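Local coordinates for lipoprotein (Bacteroides vulgatus, PDB 3U6G) that is of unknown function but is a bacterial lipoprotein with an immunoglobulin-like beta fold, and may bind calcium as PLAT- and C2-like domains do, at residues A[3-8]-A[69-74]; A[8-13]-A[63-68]; A[13-18]-A[58-63]; A[90-95]-A[102-107]. All coordinates share one frame; numbering follows the deposited sequence.

Overall arrangement
The four contacts fasten one all-beta, immunoglobulin-like chain. Contacts 2 and 3 are consecutive lengths of one strand pair, 10-18 with 60-65, sharing Val13 and Cys63, with centres about 16 Å apart. Contact 1, centred about 9 Å from contact 2 and joined to it at Gly8, sets the N-terminal loop against the start of strand 71-80. Along the chain contact 3 falls between the segments of contact 2, which falls within contact 1; contact 4 follows all three and lies within the hairpin of strands 87-96 and 99-109, its centre about 10 Å from that of contact 3. Strand 10-18, between strands 60-65 and 87-96, ties chain-distant pieces into one antiparallel layer, against which Met72 of contact 1 packs.

Contact 1: A[3-8]-A[69-74]; sequences SDFQTG and AFFMTC
Phe5 reaches across to Phe70 and Phe71 where the N-terminal loop of this immunoglobulin-like fold runs past the start of strand 71-80. From CB outward, its side chain first follows a carbonyl and then meets rings: CB lies 3.5 Å from Phe70 O, CG stays near the same oxygen, CD2 is 3.4 Å from Phe70 O and 4.2 Å from Phe70 CD1, and CE2 reaches Phe71 CD1 at 3.8 Å. Both Phe70 O and Phe71 CD1 sit at the edge of the Phe5 ring. The torsion about CA-CB (chi1 -55°) sets CG opposite the carbonyl carbon and directs the ring's CD2-CE2 edge at the neighbouring segment. The Phe5 and Phe71 rings meet obliquely, their planes at 74°. Phenylalanine suits this place because its flat, apolar ring can fill the angle between a backbone carbonyl and another ring; Ile116 of the second subunit also packs on it. A water between the backbones accepts from Gln6 N and probably donates to Phe70 O. Further along, the CA-H of Phe70 points at Gln6 O. At the end of the loop Gly8 N donates to Ala69 O at 3.1 Å.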
loop_
_atom_site.group_PDB
_atom_site.type_symbol
_atom_site.label_atom_id
_atom_site.label_comp_id
_atom_site.label_asym_id
_atom_site.label_seq_id
_atom_site.Cartn_x
_atom_site.Cartn_y
_atom_site.Cartn_z
ATOM N N SER A 3 -12.774 6.750 -15.157
ATOM C CA SER A 3 -12.866 8.212 -15.087
ATOM C C SER A 3 -12.301 8.764 -13.776
ATOM O O SER A 3 -11.979 9.948 -13.696
ATOM C CB SER A 3 -14.321 8.681 -15.281
ATOM O OG SER A 3 -15.176 8.188 -14.258
ATOM N N ASP A 4 -12.167 7.905 -12.762
ATOM C CA ASP A 4 -11.613 8.298 -11.459
ATOM C C ASP A 4 -10.087 8.363 -11.452
ATOM O O ASP A 4 -9.477 8.737 -10.428
ATOM C CB ASP A 4 -12.055 7.313 -10.368
ATOM C CG ASP A 4 -13.559 7.263 -10.199
ATOM O OD1 ASP A 4 -14.220 8.284 -10.490
ATOM O OD2 ASP A 4 -14.072 6.203 -9.764
ATOM N N PHE A 5 -9.473 7.983 -12.575
ATOM C CA PHE A 5 -8.029 7.958 -12.700
ATOM C C PHE A 5 -7.572 8.942 -13.776
ATOM O O PHE A 5 -8.249 9.149 -14.793
ATOM C CB PHE A 5 -7.554 6.538 -13.021
ATOM C CG PHE A 5 -8.016 5.512 -12.034
ATOM C CD1 PHE A 5 -9.217 4.843 -12.219
ATOM C CD2 PHE A 5 -7.265 5.216 -10.916
ATOM C CE1 PHE A 5 -9.649 3.894 -11.308
ATOM C CE2 PHE A 5 -7.685 4.287 -9.998
ATOM C CZ PHE A 5 -8.889 3.612 -10.198
ATOM N N GLN A 6 -6.439 9.575 -13.521
ATOM C CA GLN A 6 -5.834 10.498 -14.451
ATOM C C GLN A 6 -4.374 10.105 -14.609
ATOM O O GLN A 6 -3.706 9.804 -13.627
ATOM C CB GLN A 6 -5.940 11.909 -13.886
ATOM C CG GLN A 6 -5.392 13.007 -14.780
ATOM C CD GLN A 6 -5.752 14.405 -14.278
ATOM O OE1 GLN A 6 -6.527 14.573 -13.323
ATOM N NE2 GLN A 6 -5.192 15.412 -14.922
ATOM N N THR A 7 -3.898 10.101 -15.843
ATOM C CA THR A 7 -2.510 9.823 -16.121
ATOM C C THR A 7 -1.721 11.121 -15.944
ATOM O O THR A 7 -2.189 12.198 -16.319
ATOM C CB THR A 7 -2.366 9.227 -17.519
ATOM O OG1 THR A 7 -3.086 7.981 -17.570
ATOM C CG2 THR A 7 -0.907 8.997 -17.856
ATOM N N GLY A 8 -0.559 11.021 -15.305
ATOM C CA GLY A 8 0.298 12.169 -15.082
ATOM C C GLY A 8 1.324 11.857 -14.024
ATOM O O GLY A 8 1.541 10.694 -13.698
ATOM N N ALA A 69 1.938 7.180 -14.851
ATOM C CA ALA A 69 1.153 6.556 -13.797
ATOM C C ALA A 69 -0.284 7.023 -13.837
ATOM O O ALA A 69 -0.557 8.161 -14.234
ATOM C CB ALA A 69 1.770 6.839 -12.435
ATOM N N PHE A 70 -1.208 6.137 -13.443
ATOM C CA PHE A 70 -2.616 6.528 -13.322
ATOM C C PHE A 70 -3.139 6.375 -11.907
ATOM O O PHE A 70 -4.285 6.698 -11.649
ATOM C CB PHE A 70 -3.516 5.809 -14.334
ATOM C CG PHE A 70 -3.491 4.312 -14.227
ATOM C CD1 PHE A 70 -4.104 3.681 -13.156
ATOM C CD2 PHE A 70 -2.853 3.532 -15.179
ATOM C CE1 PHE A 70 -4.104 2.300 -13.042
ATOM C CE2 PHE A 70 -2.863 2.149 -15.067
ATOM C CZ PHE A 70 -3.454 1.541 -13.982
ATOM N N PHE A 71 -2.283 5.943 -10.981
ATOM C CA PHE A 71 -2.658 5.661 -9.615
ATOM C C PHE A 71 -1.417 5.590 -8.745
ATOM O O PHE A 71 -0.390 5.079 -9.176
ATOM C CB PHE A 71 -3.365 4.316 -9.570
ATOM C CG PHE A 71 -3.860 3.903 -8.209
ATOM C CD1 PHE A 71 -4.847 4.623 -7.555
ATOM C CD2 PHE A 71 -3.374 2.750 -7.612
ATOM C CE1 PHE A 71 -5.322 4.232 -6.304
ATOM C CE2 PHE A 71 -3.850 2.335 -6.355
ATOM C CZ PHE A 71 -4.837 3.080 -5.709
HETATM N N MSE A 72 -1.533 6.093 -7.513
HETATM C CA MSE A 72 -0.485 6.011 -6.515
HETATM C C MSE A 72 -1.163 5.925 -5.152
HETATM O O MSE A 72 -2.201 6.536 -4.938
HETATM C CB MSE A 72 0.471 7.218 -6.588
HETATM C CG MSE A 72 1.914 7.084 -5.868
HETATM SE SE MSE A 72 2.723 8.725 -5.898
HETATM C CE MSE A 72 4.497 8.074 -5.545
ATOM N N THR A 73 -0.579 5.128 -4.270
ATOM C CA THR A 73 -1.111 4.846 -2.928
ATOM C C THR A 73 -0.038 4.957 -1.871
ATOM O O THR A 73 1.124 4.643 -2.145
ATOM C CB THR A 73 -1.591 3.386 -2.825
ATOM O OG1 THR A 73 -0.525 2.486 -3.194
ATOM C CG2 THR A 73 -2.772 3.160 -3.718
ATOM N N CYS A 74 -0.427 5.354 -0.663
ATOM C CA CYS A 74 0.449 5.384 0.485
ATOM C C CYS A 74 -0.335 4.795 1.643
ATOM O O CYS A 74 -1.420 5.297 1.980
ATOM C CB CYS A 74 0.860 6.825 0.808
ATOM S SG CYS A 74 1.855 7.002 2.317
HETATM O O HOH W 1 -5.748 8.754 -10.632
#

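Contact 2: A[8-13]-A[63-68]; sequences GIHKIV and CCTNGN
With chi1 at 67°, Thr65 OG1 lies between its own backbone N and carbonyl carbon and faces the start of strand 10-18, where the His10 N-H points at it; the His10 side chain itself has CG opposite the carbonyl carbon (chi1 -66°). The motif is an antiparallel strand pair in the immunoglobulin-like fold, 10-18 against 60-65. Ile12 and Cys63 form a hydrogen-bonded pair with two backbone bonds, and Lys11 and Cys64 a non-hydrogen-bonded one. At the next step the pattern changes: Thr65 N donates to His10 O at 2.9 Å, but His10 N gives its proton to Thr65 OG1 at 3.0 Å instead of to a carbonyl. The hydroxyl in turn donates to Asn66 O at 2.7 Å. Threonine suits this place because one oxygen both accepts and donates, and its methyl CG2 rests 4.0 Å from His10 CB. A valine here would probably leave His10 N without its acceptor and Asn66 O without this donor, freeing the end of the strand to shift. The imidazole is held from other directions, ND1 bonding Thr123 OG1 and NE2 bonding Gln6 O. On the Lys11-Cys64 face, the CB atoms of those two residues touch, and Ile9 CG2 packs on Cys64 CB at 4.1 Å. Beyond the pair the chain bends through an Asx turn, in which Asn68 N donates to Asn66 OD1 at 2.8 Å, from above the plane of the side-chain amide.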
loop_
_atom_site.group_PDB
_atom_site.type_symbol
_atom_site.label_atom_id
_atom_site.label_comp_id
_atom_site.label_asym_id
_atom_site.label_seq_id
_atom_site.Cartn_x
_atom_site.Cartn_y
_atom_site.Cartn_z
ATOM N N GLY A 8 -0.559 11.021 -15.305
ATOM C CA GLY A 8 0.298 12.169 -15.082
ATOM C C GLY A 8 1.324 11.857 -14.024
ATOM O O GLY A 8 1.541 10.694 -13.698
ATOM N N ILE A 9 1.966 12.892 -13.495
ATOM C CA ILE A 9 2.903 12.703 -12.395
ATOM C C ILE A 9 2.102 12.674 -11.092
ATOM O O ILE A 9 1.514 13.671 -10.682
ATOM C CB ILE A 9 4.013 13.777 -12.362
ATOM C CG1 ILE A 9 4.891 13.686 -13.617
ATOM C CG2 ILE A 9 4.880 13.602 -11.115
ATOM C CD1 ILE A 9 5.942 14.795 -13.715
ATOM N N HIS A 10 2.046 11.488 -10.489
ATOM C CA HIS A 10 1.405 11.315 -9.193
ATOM C C HIS A 10 2.451 11.533 -8.117
ATOM O O HIS A 10 3.630 11.168 -8.284
ATOM C CB HIS A 10 0.785 9.920 -9.070
ATOM C CG HIS A 10 -0.352 9.708 -10.004
ATOM N ND1 HIS A 10 -1.627 9.405 -9.577
ATOM C CD2 HIS A 10 -0.427 9.846 -11.348
ATOM C CE1 HIS A 10 -2.435 9.360 -10.617
ATOM N NE2 HIS A 10 -1.730 9.626 -11.704
ATOM N N LYS A 11 2.021 12.123 -7.005
ATOM C CA LYS A 11 2.939 12.421 -5.924
ATOM C C LYS A 11 2.261 12.268 -4.581
ATOM O O LYS A 11 1.086 12.601 -4.444
ATOM C CB LYS A 11 3.458 13.861 -6.082
ATOM C CG LYS A 11 4.455 14.292 -5.018
ATOM C CD LYS A 11 5.293 15.488 -5.438
ATOM C CE LYS A 11 4.482 16.729 -5.564
ATOM N NZ LYS A 11 5.390 17.913 -5.782
ATOM N N ILE A 12 3.039 11.822 -3.594
ATOM C CA ILE A 12 2.639 11.819 -2.200
ATOM C C ILE A 12 3.660 12.594 -1.389
ATOM O O ILE A 12 4.850 12.380 -1.511
ATOM C CB ILE A 12 2.574 10.370 -1.647
ATOM C CG1 ILE A 12 1.442 9.594 -2.321
ATOM C CG2 ILE A 12 2.443 10.348 -0.114
ATOM C CD1 ILE A 12 0.057 9.908 -1.832
ATOM N N VAL A 13 3.163 13.502 -0.563
ATOM C CA VAL A 13 3.983 14.212 0.397
ATOM C C VAL A 13 3.511 13.846 1.791
ATOM O O VAL A 13 2.316 13.843 2.056
ATOM C CB VAL A 13 3.863 15.739 0.218
ATOM C CG1 VAL A 13 4.558 16.467 1.400
ATOM C CG2 VAL A 13 4.472 16.156 -1.100
ATOM N N CYS A 63 7.429 11.431 -2.602
ATOM C CA CYS A 63 7.660 10.373 -3.565
ATOM C C CYS A 63 6.762 10.663 -4.768
ATOM O O CYS A 63 5.610 11.022 -4.596
ATOM C CB CYS A 63 7.312 8.997 -2.926
ATOM S SG CYS A 63 7.672 7.588 -4.010
ATOM N N CYS A 64 7.277 10.530 -5.988
ATOM C CA CYS A 64 6.456 10.723 -7.171
ATOM C C CYS A 64 6.749 9.678 -8.214
ATOM O O CYS A 64 7.729 8.926 -8.107
ATOM C CB CYS A 64 6.653 12.128 -7.768
ATOM S SG CYS A 64 8.286 12.398 -8.490
ATOM N N THR A 65 5.882 9.650 -9.215
ATOM C CA THR A 65 5.984 8.718 -10.316
ATOM C C THR A 65 6.544 9.432 -11.550
ATOM O O THR A 65 6.787 10.640 -11.526
ATOM C CB THR A 65 4.593 8.142 -10.669
ATOM O OG1 THR A 65 3.764 9.185 -11.198
ATOM C CG2 THR A 65 3.920 7.489 -9.449
ATOM N N ASN A 66 6.746 8.674 -12.624
ATOM C CA ASN A 66 6.881 9.267 -13.934
ATOM C C ASN A 66 5.499 9.673 -14.439
ATOM O O ASN A 66 4.480 9.475 -13.755
ATOM C CB ASN A 66 7.637 8.351 -14.915
ATOM C CG ASN A 66 6.837 7.121 -15.361
ATOM O OD1 ASN A 66 5.605 7.105 -15.315
ATOM N ND2 ASN A 66 7.560 6.082 -15.825
ATOM N N GLY A 67 5.454 10.244 -15.637
ATOM C CA GLY A 67 4.210 10.788 -16.158
ATOM C C GLY A 67 3.241 9.791 -16.748
ATOM O O GLY A 67 2.231 10.192 -17.349
ATOM N N ASN A 68 3.548 8.499 -16.611
ATOM C CA ASN A 68 2.691 7.448 -17.151
ATOM C C ASN A 68 1.760 6.833 -16.117
ATOM O O ASN A 68 0.895 6.043 -16.471
ATOM C CB ASN A 68 3.534 6.330 -17.763
ATOM C CG ASN A 68 4.443 6.818 -18.864
ATOM O OD1 ASN A 68 4.087 7.726 -19.627
ATOM N ND2 ASN A 68 5.648 6.243 -18.933
#

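Contact 3: A[13-18]-A[58-63]; sequences VIQQSG and TATMSC
Strand 13-18 runs antiparallel to strand 60-63, the segment axes 4.7 Å apart at closest approach and 167° between directions, with Ile14 and Met61 as a hydrogen-bonded pair between the non-hydrogen-bonded pairs Val13-Ser62 and Gln15-Thr60. The Ile14 N bond to Met61 O is nearly straight, at 174°. On the inward face Ile14 and the selenomethionine Met61 lie side by side; in the conformer given, Ile14 CD1 lies 3.7 Å from Met61 SE, but a second conformer of Met61 is present, so this selenium contact is not fixed. On the other face Val13 divides its methyls, CG1 meeting Thr60 CG2 at 3.9 Å and CG2 meeting Ser62 CB at 3.8 Å. Beside them Gln15 extends along Thr60, where its NE2 makes a weak bond to OG1. Gln16 reaches the residues just before strand 60-63 begins: its N donates to Ala59 O, and its amide NE2 reaches Thr58 O at 3.2 Å, approaching from above the plane of that carbonyl. Glutamine is long enough to hold this chain where it turns into the strand. Strand 87-96 borders the opposite edge of strand 10-18, through backbone bonds of Val13 with Ile93 and Gln15 with Thr91, while Cys74 of strand 71-80 and Val27 of strand 24-33 pack against Ile14.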
loop_
_atom_site.group_PDB
_atom_site.type_symbol
_atom_site.label_atom_id
_atom_site.label_comp_id
_atom_site.label_asym_id
_atom_site.label_seq_id
_atom_site.Cartn_x
_atom_site.Cartn_y
_atom_site.Cartn_z
ATOM N N VAL A 13 3.163 13.502 -0.563
ATOM C CA VAL A 13 3.983 14.212 0.397
ATOM C C VAL A 13 3.511 13.846 1.791
ATOM O O VAL A 13 2.316 13.843 2.056
ATOM C CB VAL A 13 3.863 15.739 0.218
ATOM C CG1 VAL A 13 4.558 16.467 1.400
ATOM C CG2 VAL A 13 4.472 16.156 -1.100
ATOM N N ILE A 14 4.457 13.524 2.676
ATOM C CA ILE A 14 4.137 13.230 4.073
ATOM C C ILE A 14 4.878 14.199 4.978
ATOM O O ILE A 14 6.081 14.424 4.811
ATOM C CB ILE A 14 4.521 11.778 4.458
ATOM C CG1 ILE A 14 3.828 10.790 3.514
ATOM C CG2 ILE A 14 4.151 11.507 5.900
ATOM C CD1 ILE A 14 4.333 9.377 3.599
ATOM N N GLN A 15 4.145 14.788 5.920
ATOM C CA GLN A 15 4.750 15.658 6.934
ATOM C C GLN A 15 4.301 15.210 8.310
ATOM O O GLN A 15 3.151 14.874 8.495
ATOM C CB GLN A 15 4.310 17.102 6.736
ATOM C CG GLN A 15 4.763 17.719 5.430
ATOM C CD GLN A 15 4.436 19.195 5.330
ATOM O OE1 GLN A 15 3.278 19.595 5.439
ATOM N NE2 GLN A 15 5.460 20.016 5.116
ATOM N N GLN A 16 5.198 15.237 9.286
ATOM C CA GLN A 16 4.811 14.908 10.651
ATOM C C GLN A 16 5.242 16.015 11.585
ATOM O O GLN A 16 6.176 16.741 11.280
ATOM C CB GLN A 16 5.422 13.578 11.101
ATOM C CG GLN A 16 6.941 13.540 11.049
ATOM C CD GLN A 16 7.517 12.387 11.835
ATOM O OE1 GLN A 16 6.805 11.709 12.583
ATOM N NE2 GLN A 16 8.820 12.145 11.663
ATOM N N SER A 17 4.542 16.111 12.719
ATOM C CA SER A 17 4.840 17.082 13.767
ATOM C C SER A 17 4.361 16.544 15.109
ATOM O O SER A 17 3.461 15.700 15.167
ATOM C CB SER A 17 4.160 18.423 13.464
ATOM O OG SER A 17 2.761 18.271 13.263
ATOM N N GLY A 18 4.977 17.013 16.184
ATOM C CA GLY A 18 4.558 16.683 17.542
ATOM C C GLY A 18 5.704 16.031 18.278
ATOM O O GLY A 18 6.862 16.347 18.034
ATOM N N THR A 58 12.160 12.347 9.224
ATOM C CA THR A 58 12.427 13.741 8.965
ATOM C C THR A 58 11.082 14.457 9.022
ATOM O O THR A 58 10.036 13.804 9.161
ATOM C CB THR A 58 13.108 13.921 7.588
ATOM O OG1 THR A 58 12.279 13.367 6.559
ATOM C CG2 THR A 58 14.469 13.214 7.562
ATOM N N ALA A 59 11.104 15.786 8.936
ATOM C CA ALA A 59 9.860 16.557 8.911
ATOM C C ALA A 59 9.015 16.323 7.644
ATOM O O ALA A 59 7.787 16.315 7.738
ATOM C CB ALA A 59 10.139 18.048 9.085
ATOM N N THR A 60 9.666 16.168 6.482
ATOM C CA THR A 60 8.977 16.000 5.197
ATOM C C THR A 60 9.632 14.955 4.301
ATOM O O THR A 60 10.852 14.901 4.166
ATOM C CB THR A 60 8.922 17.329 4.371
ATOM O OG1 THR A 60 8.486 18.404 5.203
ATOM C CG2 THR A 60 7.982 17.200 3.163
HETATM N N MSE A 61 8.797 14.132 3.684
HETATM C CA MSE A 61 9.265 13.256 2.626
HETATM C C MSE A 61 8.263 13.264 1.488
HETATM O O MSE A 61 7.073 13.463 1.674
HETATM C CB MSE A 61 9.523 11.845 3.150
HETATM C CG MSE A 61 8.296 11.046 3.474
HETATM SE SE MSE A 61 7.595 10.048 1.943
HETATM C CE MSE A 61 9.170 9.924 0.860
ATOM N N SER A 62 8.771 13.091 0.280
ATOM C CA SER A 62 7.891 12.982 -0.853
ATOM C C SER A 62 8.372 11.909 -1.807
ATOM O O SER A 62 9.564 11.563 -1.845
ATOM C CB SER A 62 7.757 14.320 -1.570
ATOM O OG SER A 62 9.021 14.795 -1.939
ATOM N N CYS A 63 7.429 11.431 -2.602
ATOM C CA CYS A 63 7.660 10.373 -3.565
ATOM C C CYS A 63 6.762 10.663 -4.768
ATOM O O CYS A 63 5.610 11.022 -4.596
ATOM C CB CYS A 63 7.312 8.997 -2.926
ATOM S SG CYS A 63 7.672 7.588 -4.010
#

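Contact 4: A[90-95]-A[102-107]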
loop_
_atom_site.group_PDB
_atom_site.type_symbol
_atom_site.label_atom_id
_atom_site.label_comp_id
_atom_site.label_asym_id
_atom_site.label_seq_id
_atom_site.Cartn_x
_atom_site.Cartn_y
_atom_site.Cartn_z
ATOM N N ILE A 90 0.119 13.994 11.602
ATOM C CA ILE A 90 0.554 13.444 10.308
ATOM C C ILE A 90 -0.336 14.059 9.239
ATOM O O ILE A 90 -1.560 14.039 9.372
ATOM C CB ILE A 90 0.412 11.894 10.229
ATOM C CG1 ILE A 90 1.453 11.208 11.115
ATOM C CG2 ILE A 90 0.549 11.398 8.782
ATOM C CD1 ILE A 90 2.853 11.166 10.524
ATOM N N THR A 91 0.288 14.624 8.204
ATOM C CA THR A 91 -0.417 15.057 7.004
ATOM C C THR A 91 0.126 14.288 5.800
ATOM O O THR A 91 1.339 14.197 5.613
ATOM C CB THR A 91 -0.231 16.547 6.744
ATOM O OG1 THR A 91 -0.699 17.298 7.869
ATOM C CG2 THR A 91 -0.990 16.978 5.487
ATOM N N VAL A 92 -0.770 13.708 5.014
ATOM C CA VAL A 92 -0.388 13.033 3.775
ATOM C C VAL A 92 -1.215 13.628 2.641
ATOM O O VAL A 92 -2.444 13.636 2.710
ATOM C CB VAL A 92 -0.624 11.518 3.846
ATOM C CG1 VAL A 92 -0.106 10.856 2.571
ATOM C CG2 VAL A 92 0.050 10.919 5.076
ATOM N N ILE A 93 -0.544 14.153 1.618
ATOM C CA ILE A 93 -1.213 14.840 0.527
ATOM C C ILE A 93 -0.892 14.095 -0.756
ATOM O O ILE A 93 0.257 13.748 -1.020
ATOM C CB ILE A 93 -0.778 16.317 0.385
ATOM C CG1 ILE A 93 -0.875 17.062 1.716
ATOM C CG2 ILE A 93 -1.624 17.014 -0.707
ATOM C CD1 ILE A 93 -0.198 18.439 1.713
ATOM N N GLY A 94 -1.927 13.837 -1.540
ATOM C CA GLY A 94 -1.790 13.204 -2.845
ATOM C C GLY A 94 -2.061 14.208 -3.953
ATOM O O GLY A 94 -3.033 14.965 -3.883
ATOM N N TYR A 95 -1.201 14.195 -4.971
ATOM C CA TYR A 95 -1.275 15.119 -6.098
ATOM C C TYR A 95 -1.223 14.382 -7.421
ATOM O O TYR A 95 -0.623 13.310 -7.530
ATOM C CB TYR A 95 -0.096 16.096 -6.118
ATOM C CG TYR A 95 0.258 16.773 -4.825
ATOM C CD1 TYR A 95 0.968 16.096 -3.854
ATOM C CD2 TYR A 95 -0.073 18.116 -4.598
ATOM C CE1 TYR A 95 1.324 16.705 -2.680
ATOM C CE2 TYR A 95 0.295 18.738 -3.410
ATOM C CZ TYR A 95 0.987 18.017 -2.450
ATOM O OH TYR A 95 1.382 18.578 -1.248
ATOM N N ASN A 102 -6.265 14.393 -2.981
ATOM C CA ASN A 102 -6.732 13.904 -1.677
ATOM C C ASN A 102 -5.749 14.310 -0.592
ATOM O O ASN A 102 -4.592 14.632 -0.864
ATOM C CB ASN A 102 -6.865 12.379 -1.670
ATOM C CG ASN A 102 -8.063 11.905 -2.429
ATOM O OD1 ASN A 102 -9.200 12.332 -2.166
ATOM N ND2 ASN A 102 -7.831 11.029 -3.403
ATOM N N ARG A 103 -6.234 14.309 0.639
ATOM C CA ARG A 103 -5.453 14.709 1.773
ATOM C C ARG A 103 -5.965 13.954 2.977
ATOM O O ARG A 103 -7.162 13.825 3.178
ATOM C CB ARG A 103 -5.610 16.219 2.002
ATOM C CG ARG A 103 -5.109 16.731 3.349
ATOM C CD ARG A 103 -5.351 18.206 3.515
ATOM N NE ARG A 103 -4.625 19.032 2.545
ATOM C CZ ARG A 103 -3.633 19.870 2.837
ATOM N NH1 ARG A 103 -3.196 20.012 4.077
ATOM N NH2 ARG A 103 -3.062 20.576 1.867
ATOM N N LEU A 104 -5.036 13.486 3.791
ATOM C CA LEU A 104 -5.357 12.899 5.071
ATOM C C LEU A 104 -4.692 13.759 6.133
ATOM O O LEU A 104 -3.520 14.128 6.012
ATOM C CB LEU A 104 -4.862 11.458 5.096
ATOM C CG LEU A 104 -4.806 10.690 6.409
ATOM C CD1 LEU A 104 -5.339 9.280 6.207
ATOM C CD2 LEU A 104 -3.366 10.675 6.919
ATOM N N GLU A 105 -5.453 14.108 7.159
ATOM C CA GLU A 105 -4.903 14.782 8.315
ATOM C C GLU A 105 -5.257 13.949 9.533
ATOM O O GLU A 105 -6.409 13.603 9.748
ATOM C CB GLU A 105 -5.433 16.216 8.428
ATOM C CG GLU A 105 -4.435 17.262 7.899
ATOM C CD GLU A 105 -5.091 18.442 7.252
ATOM O OE1 GLU A 105 -6.324 18.611 7.364
ATOM O OE2 GLU A 105 -4.353 19.208 6.622
ATOM N N LYS A 106 -4.232 13.615 10.308
ATOM C CA LYS A 106 -4.381 12.751 11.455
ATOM C C LYS A 106 -3.714 13.392 12.651
ATOM O O LYS A 106 -2.644 13.998 12.526
ATOM C CB LYS A 106 -3.710 11.408 11.181
ATOM C CG LYS A 106 -4.340 10.589 10.061
ATOM C CD LYS A 106 -5.640 9.974 10.514
ATOM C CE LYS A 106 -6.283 9.125 9.434
ATOM N NZ LYS A 106 -7.568 8.551 9.905
ATOM N N GLU A 107 -4.354 13.234 13.804
ATOM C CA GLU A 107 -3.798 13.643 15.075
ATOM C C GLU A 107 -3.877 12.460 16.033
ATOM O O GLU A 107 -4.946 11.871 16.206
ATOM C CB GLU A 107 -4.638 14.771 15.630
ATOM C CG GLU A 107 -4.202 15.258 17.002
ATOM C CD GLU A 107 -2.950 16.078 16.913
ATOM O OE1 GLU A 107 -2.748 16.680 15.834
ATOM O OE2 GLU A 107 -2.179 16.142 17.899
#
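The two arms of a beta hairpin, 90-95 and 102-107, run almost exactly antiparallel (177°), their segment axes 4.7 Å apart at closest approach. Ile90-Lys106, Val92-Leu104 and Gly94-Asn102 are hydrogen-bonded pairs, separated by the non-hydrogen-bonded pairs Thr91-Glu105 and Ile93-Arg103. The backbone bonds are 2.8 to 3.0 Å long except Asn102 N to Gly94 O, which is weak. On the face of Val92 and Leu104, branched apolar chains lie alongside one another, Val92 CG2 to Leu104 CD2 at 3.9 Å, and Phe119 packs on both. Asn102, on the same face, turns its ND2 to the carbonyls of Ser122 and Lys124. On the other face Arg103 sets out with CG opposite its backbone N (chi1 166°) and bends at chi3, laying its guanidinium over Ile93. There Ile93 CD1 lies over one face of the group, offset toward its rim, 3.6 Å from Arg103 NH2. The same guanidinium meets Glu105 at its edge: NH1 forms a salt bridge with OE2 at 2.9 Å, while NH2 pairs with Glu100. Thr91 lies beside Glu105, its OG1 3.7 Å from Glu105 CG. An alanine in place of Ile93 would probably open a gap beneath the guanidinium and leave Arg103 freer to swing away from its carboxylates. Isoleucine thus supplies an apolar floor and two glutamates supply charge, so that an exposed arginine is steadied by both, and the arginine probably eases the repulsion between the two carboxylates it joins.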